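PDB 5EPF: peroxiredoxin from Mycobacterium tuberculosis, which reduces hydrogen peroxide and organic hydroperoxides to water and alcohols as a thiol-specific peroxidase, protecting the cell against oxidative stress. Local coordinates for residues A[38-43]-A[57-62]; A[69-74]-A[154-159]. One frame throughout, in Å; residues are numbered along the deposited sequence. Where two conformers were deposited one is given.

Contact 1: A[38-43]-A[57-62]; sequences PVVLFF and CHFRDL. With SO4 (sulfate ion), chain B.
Phe42, on strand 39-43, and Phe59, on helix 50-61, are the closest backbone neighbours here, yet their CA atoms stay 9.4 Å apart, and side chains alone fill the gap. The two phenyl rings make an offset stack, with centroids 4.1 Å apart and planes only 10° from parallel. Phe59 lays its CD2-CE2 side over the Phe42 ring, CE2 coming within 3.5 Å of Phe42 CG, and the two side chains run past each other in opposite directions. Phe42 CG sits between the backbone N and the carbonyl carbon (chi1 69°), a setting that brings the ring face to face with that of Phe59. Two residues earlier on the strand, Val40 also points toward the helix and puts CG1 3.7 Å from Phe59 CE1, meeting that ring obliquely. All three residues are buried, and the contact is wholly apolar.

On the helix, Arg60 lies outside this apolar layer. NE and NH2 of Arg60 both bond to Asp61 OD1 in a salt bridge, side-on and from one face of the carboxylate, while NH1 makes a nearly straight bond to sulfate O1 (172°) and Arg60 NH2 lies 2.9 Å from sulfate O3, also hydrogen-bonded. Arg91 and Arg92 also bind this ion, which probably came from the crystallisation liquor.

The stack belongs to the thioredoxin-like core of the peroxiredoxin, with the Phe42 side chain about 7 Å from that of Cys52, the probable peroxidatic cysteine. Helix 145-158 adds Ala149 against Phe59 and Ala152 against Val40, and Thr126 of strand 125-129 touches both Val40 and Phe42.

Contact 2: A[69-74]-A[154-159]; sequences VRASRV and ATLRAI
With CG1 of Val69 anti to the carbonyl carbon (chi1 -69°), CG2 is left between the backbone N and that carbon, and the two methyls part to meet successive residues of helix 145-158. Val69 CG2 reaches Leu156 CB at 3.9 Å, while Val69 CG1 rests 3.8 Å from Arg157 CG. Val69 crosses each of these side chains at about a right angle, so the contact is made by methyls set across the bases of the helix side chains.

Leu156 also has its CG anti to the carbonyl carbon (chi1 -67°), and with chi2 at 161° its branched end carries CD1 to 3.6 Å from Ala71 CB. One leucine is thus touched at its base by Val69 and at its tip by Ala71, the two residues flanking Arg70. Arg70, with positive phi, is the C-prime residue of a Schellman motif that ends helix 63-68: Ala71 N bonds back to Phe66 O and Arg70 N to Ala67 O. On either side of that reversal, Val69 and Ala71 both point toward helix 145-158. The backbones come closest at Val69 and Arg157, whose CA atoms are 6.5 Å apart.

Leu156 is the buried member and extends the contact inward, touching Pro38, Val40 and Phe66. Arg157 lies at the exposed border, using only the aliphatic start of its extended chain here and also meeting Glu65 of helix 63-68.

Carbon meets carbon at every touching pair between the C-terminal helix and the turn leading into strand 72-77, so cohesion here probably comes from dispersion and, around buried Leu156, the exclusion of water.

How the contacts relate
Contact 1 closes before contact 2 opens along the chain, and their centres lie 10 Å apart. Strands 39-43 and 72-77 run parallel as neighbours in the central mixed sheet, and backbone pairs join them: Val40 N is 2.7 Å from Ser72 O and Val74 N 2.9 Å from Val40 O, both probable hydrogen bonds. Arg73 adds a further tie, its NH1 bonding to Phe59 O on helix 50-61. Helix 145-158 supplies one side of contact 2 and, through Ala149 and Ala152, also touches Phe59 and Val40 of contact 1, so it reaches from the partly exposed turn before strand 72-77 to the buried aromatic layer near the active site, uniting early and late parts of the chain in one thioredoxin-like core.

Contact 1: A[38-43]-A[57-62]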
loop_
_atom_site.group_PDB
_atom_site.type_symbol
_atom_site.label_atom_id
_atom_site.label_comp_id
_atom_site.label_asym_id
_atom_site.label_seq_id
_atom_site.Cartn_x
_atom_site.Cartn_y
_atom_site.Cartn_z
ATOM N N PRO A 38 1.953 11.575 -5.492
ATOM C CA PRO A 38 1.092 10.394 -5.358
ATOM C C PRO A 38 1.644 9.378 -4.370
ATOM O O PRO A 38 2.847 9.310 -4.105
ATOM C CB PRO A 38 1.083 9.828 -6.786
ATOM C CG PRO A 38 1.323 11.044 -7.665
ATOM C CD PRO A 38 2.356 11.807 -6.894
ATOM N N VAL A 39 0.732 8.590 -3.823
ATOM C CA VAL A 39 1.058 7.457 -2.954
ATOM C C VAL A 39 0.640 6.171 -3.660
ATOM O O VAL A 39 -0.499 6.051 -4.129
ATOM C CB VAL A 39 0.327 7.566 -1.598
ATOM C CG1 VAL A 39 0.335 6.222 -0.869
ATOM C CG2 VAL A 39 0.947 8.677 -0.710
ATOM N N VAL A 40 1.530 5.190 -3.695
ATOM C CA VAL A 40 1.198 3.846 -4.144
ATOM C C VAL A 40 0.933 3.028 -2.879
ATOM O O VAL A 40 1.868 2.675 -2.142
ATOM C CB VAL A 40 2.319 3.238 -4.993
ATOM C CG1 VAL A 40 1.898 1.851 -5.482
ATOM C CG2 VAL A 40 2.651 4.142 -6.163
ATOM N N LEU A 41 -0.352 2.758 -2.614
ATOM C CA LEU A 41 -0.814 2.112 -1.385
ATOM C C LEU A 41 -1.049 0.644 -1.719
ATOM O O LEU A 41 -1.977 0.317 -2.465
ATOM C CB LEU A 41 -2.113 2.765 -0.894
ATOM C CG LEU A 41 -2.669 2.234 0.430
ATOM C CD1 LEU A 41 -1.710 2.542 1.593
ATOM C CD2 LEU A 41 -4.063 2.814 0.682
ATOM N N PHE A 42 -0.183 -0.237 -1.223
ATOM C CA PHE A 42 -0.232 -1.640 -1.609
ATOM C C PHE A 42 -0.685 -2.489 -0.428
ATOM O O PHE A 42 0.033 -2.609 0.573
ATOM C CB PHE A 42 1.049 -2.132 -2.303
ATOM C CG PHE A 42 2.310 -2.234 -1.442
ATOM C CD1 PHE A 42 2.696 -3.457 -0.891
ATOM C CD2 PHE A 42 3.167 -1.149 -1.288
ATOM C CE1 PHE A 42 3.872 -3.577 -0.159
ATOM C CE2 PHE A 42 4.354 -1.266 -0.544
ATOM C CZ PHE A 42 4.700 -2.483 -0.004
ATOM N N PHE A 43 -1.889 -3.058 -0.548
ATOM C CA PHE A 43 -2.436 -3.969 0.454
ATOM C C PHE A 43 -1.866 -5.359 0.195
ATOM O O PHE A 43 -1.963 -5.890 -0.921
ATOM C CB PHE A 43 -3.954 -4.060 0.308
ATOM C CG PHE A 43 -4.716 -2.890 0.857
ATOM C CD1 PHE A 43 -5.233 -2.907 2.145
ATOM C CD2 PHE A 43 -4.964 -1.786 0.053
ATOM C CE1 PHE A 43 -5.962 -1.812 2.634
ATOM C CE2 PHE A 43 -5.700 -0.708 0.509
ATOM C CZ PHE A 43 -6.200 -0.719 1.808
ATOM N N CYS A 57 9.679 -6.306 -1.311
ATOM C CA CYS A 57 11.083 -6.091 -1.643
ATOM C C CYS A 57 11.252 -5.496 -3.036
ATOM O O CYS A 57 12.221 -4.766 -3.281
ATOM C CB CYS A 57 11.873 -7.393 -1.509
ATOM S SG CYS A 57 12.164 -7.875 0.213
ATOM N N HIS A 58 10.339 -5.801 -3.966
ATOM C CA HIS A 58 10.397 -5.156 -5.273
ATOM C C HIS A 58 10.095 -3.666 -5.151
ATOM O O HIS A 58 10.799 -2.840 -5.745
ATOM C CB HIS A 58 9.459 -5.872 -6.248
ATOM C CG HIS A 58 9.660 -5.483 -7.679
ATOM N ND1 HIS A 58 10.888 -5.510 -8.298
ATOM C CD2 HIS A 58 8.779 -5.061 -8.618
ATOM C CE1 HIS A 58 10.756 -5.132 -9.559
ATOM N NE2 HIS A 58 9.486 -4.849 -9.776
ATOM N N PHE A 59 9.097 -3.297 -4.331
ATOM C CA PHE A 59 8.888 -1.884 -4.014
ATOM C C PHE A 59 10.133 -1.261 -3.396
ATOM O O PHE A 59 10.525 -0.146 -3.769
ATOM C CB PHE A 59 7.704 -1.707 -3.068
ATOM C CG PHE A 59 6.367 -1.626 -3.766
ATOM C CD1 PHE A 59 6.007 -0.488 -4.479
ATOM C CD2 PHE A 59 5.459 -2.681 -3.709
ATOM C CE1 PHE A 59 4.775 -0.409 -5.118
ATOM C CE2 PHE A 59 4.227 -2.611 -4.350
ATOM C CZ PHE A 59 3.889 -1.457 -5.064
ATOM N N ARG A 60 10.770 -1.966 -2.452
ATOM C CA ARG A 60 11.989 -1.463 -1.827
ATOM C C ARG A 60 13.056 -1.178 -2.872
ATOM O O ARG A 60 13.687 -0.110 -2.867
ATOM C CB ARG A 60 12.521 -2.514 -0.849
ATOM C CG ARG A 60 13.857 -2.130 -0.183
ATOM C CD ARG A 60 14.502 -3.356 0.456
ATOM N NE ARG A 60 14.842 -4.348 -0.558
ATOM C CZ ARG A 60 15.161 -5.616 -0.310
ATOM N NH1 ARG A 60 15.182 -6.078 0.938
ATOM N NH2 ARG A 60 15.448 -6.428 -1.317
ATOM N N ASP A 61 13.278 -2.139 -3.777
ATOM C CA ASP A 61 14.367 -2.056 -4.736
ATOM C C ASP A 61 14.144 -0.953 -5.750
ATOM O O ASP A 61 15.101 -0.539 -6.410
ATOM C CB ASP A 61 14.500 -3.384 -5.486
ATOM C CG ASP A 61 14.962 -4.536 -4.616
ATOM O OD1 ASP A 61 15.483 -4.317 -3.498
ATOM O OD2 ASP A 61 14.832 -5.701 -5.080
ATOM N N LEU A 62 12.905 -0.480 -5.911
ATOM C CA LEU A 62 12.581 0.582 -6.856
ATOM C C LEU A 62 12.540 1.965 -6.205
ATOM O O LEU A 62 11.920 2.885 -6.758
ATOM C CB LEU A 62 11.272 0.260 -7.581
ATOM C CG LEU A 62 11.361 -0.880 -8.595
ATOM C CD1 LEU A 62 9.953 -1.305 -9.035
ATOM C CD2 LEU A 62 12.203 -0.480 -9.794
HETATM S S SO4 B . 16.761 -9.512 0.815
HETATM O O1 SO4 B . 15.808 -8.915 1.740
HETATM O O2 SO4 B . 16.471 -10.951 0.634
HETATM O O3 SO4 B . 16.701 -8.852 -0.493
HETATM O O4 SO4 B . 18.115 -9.395 1.364
#

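Contact 2: A[69-74]-A[154-159]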
loop_
_atom_site.group_PDB
_atom_site.type_symbol
_atom_site.label_atom_id
_atom_site.label_comp_id
_atom_site.label_asym_id
_atom_site.label_seq_id
_atom_site.Cartn_x
_atom_site.Cartn_y
_atom_site.Cartn_z
ATOM N N VAL A 69 9.788 9.972 -10.058
ATOM C CA VAL A 69 8.453 10.441 -10.422
ATOM C C VAL A 69 7.790 11.130 -9.239
ATOM O O VAL A 69 6.586 11.396 -9.269
ATOM C CB VAL A 69 7.560 9.328 -11.012
ATOM C CG1 VAL A 69 8.077 8.901 -12.384
ATOM C CG2 VAL A 69 7.457 8.136 -10.063
ATOM N N ARG A 70 8.564 11.415 -8.188
ATOM C CA ARG A 70 8.070 12.135 -7.011
ATOM C C ARG A 70 6.821 11.478 -6.443
ATOM O O ARG A 70 5.799 12.127 -6.216
ATOM C CB ARG A 70 7.788 13.613 -7.300
ATOM C CG ARG A 70 8.626 14.232 -8.372
ATOM C CD ARG A 70 9.792 14.947 -7.778
ATOM N NE ARG A 70 11.029 14.525 -8.418
ATOM C CZ ARG A 70 12.122 15.274 -8.495
ATOM N NH1 ARG A 70 13.202 14.802 -9.099
ATOM N NH2 ARG A 70 12.131 16.493 -7.974
ATOM N N ALA A 71 6.900 10.163 -6.244
ATOM C CA ALA A 71 5.810 9.383 -5.687
ATOM C C ALA A 71 6.363 8.557 -4.541
ATOM O O ALA A 71 7.560 8.266 -4.487
ATOM C CB ALA A 71 5.179 8.466 -6.748
ATOM N N SER A 72 5.489 8.165 -3.629
ATOM C CA SER A 72 5.923 7.384 -2.488
ATOM C C SER A 72 5.119 6.095 -2.354
ATOM O O SER A 72 3.993 5.967 -2.825
ATOM C CB SER A 72 5.830 8.199 -1.215
ATOM O OG SER A 72 4.479 8.426 -0.908
ATOM N N ARG A 73 5.740 5.141 -1.700
ATOM C CA ARG A 73 5.242 3.784 -1.533
ATOM C C ARG A 73 4.797 3.624 -0.086
ATOM O O ARG A 73 5.504 4.048 0.822
ATOM C CB ARG A 73 6.430 2.809 -1.763
ATOM C CG ARG A 73 7.157 2.998 -3.108
ATOM C CD ARG A 73 8.594 2.513 -3.049
ATOM N NE ARG A 73 9.360 3.439 -2.259
ATOM C CZ ARG A 73 10.521 3.168 -1.697
ATOM N NH1 ARG A 73 11.152 2.013 -1.899
ATOM N NH2 ARG A 73 11.087 4.104 -0.972
ATOM N N VAL A 74 3.644 2.998 0.134
ATOM C CA VAL A 74 3.127 2.733 1.477
ATOM C C VAL A 74 2.499 1.344 1.467
ATOM O O VAL A 74 1.538 1.098 0.727
ATOM C CB VAL A 74 2.079 3.763 1.932
ATOM C CG1 VAL A 74 1.516 3.401 3.313
ATOM C CG2 VAL A 74 2.666 5.181 1.947
ATOM N N ALA A 154 4.796 2.429 -14.059
ATOM C CA ALA A 154 4.501 2.788 -15.448
ATOM C C ALA A 154 3.362 3.807 -15.531
ATOM O O ALA A 154 3.413 4.742 -16.341
ATOM C CB ALA A 154 4.206 1.537 -16.277
ATOM N N THR A 155 2.339 3.664 -14.686
ATOM C CA THR A 155 1.271 4.658 -14.655
ATOM C C THR A 155 1.800 6.029 -14.266
ATOM O O THR A 155 1.450 7.048 -14.891
ATOM C CB THR A 155 0.193 4.206 -13.686
ATOM O OG1 THR A 155 -0.467 3.069 -14.256
ATOM C CG2 THR A 155 -0.798 5.345 -13.434
ATOM N N LEU A 156 2.658 6.085 -13.247
ATOM C CA LEU A 156 3.193 7.371 -12.816
ATOM C C LEU A 156 4.092 7.990 -13.889
ATOM O O LEU A 156 4.051 9.208 -14.121
ATOM C CB LEU A 156 3.944 7.181 -11.495
ATOM C CG LEU A 156 3.009 6.809 -10.345
ATOM C CD1 LEU A 156 3.761 6.171 -9.174
ATOM C CD2 LEU A 156 2.218 8.052 -9.887
ATOM N N ARG A 157 4.898 7.170 -14.566
ATOM C CA ARG A 157 5.692 7.686 -15.673
ATOM C C ARG A 157 4.805 8.214 -16.793
ATOM O O ARG A 157 5.127 9.230 -17.412
ATOM C CB ARG A 157 6.654 6.605 -16.178
ATOM C CG ARG A 157 7.786 6.356 -15.196
ATOM C CD ARG A 157 8.689 5.191 -15.575
ATOM N NE ARG A 157 9.883 5.136 -14.731
ATOM C CZ ARG A 157 10.763 4.138 -14.713
ATOM N NH1 ARG A 157 10.574 3.070 -15.475
ATOM N NH2 ARG A 157 11.837 4.217 -13.929
ATOM N N ALA A 158 3.672 7.551 -17.045
ATOM C CA ALA A 158 2.784 7.975 -18.123
ATOM C C ALA A 158 2.196 9.352 -17.866
ATOM O O ALA A 158 1.866 10.068 -18.817
ATOM C CB ALA A 158 1.669 6.949 -18.313
ATOM N N ILE A 159 2.034 9.745 -16.604
ATOM C CA ILE A 159 1.449 11.047 -16.305
ATOM C C ILE A 159 2.493 12.126 -16.034
ATOM O O ILE A 159 2.126 13.242 -15.653
ATOM C CB ILE A 159 0.381 10.995 -15.208
ATOM C CG1 ILE A 159 1.007 10.674 -13.850
ATOM C CG2 ILE A 159 -0.714 9.997 -15.586
ATOM C CD1 ILE A 159 0.004 10.801 -12.687
#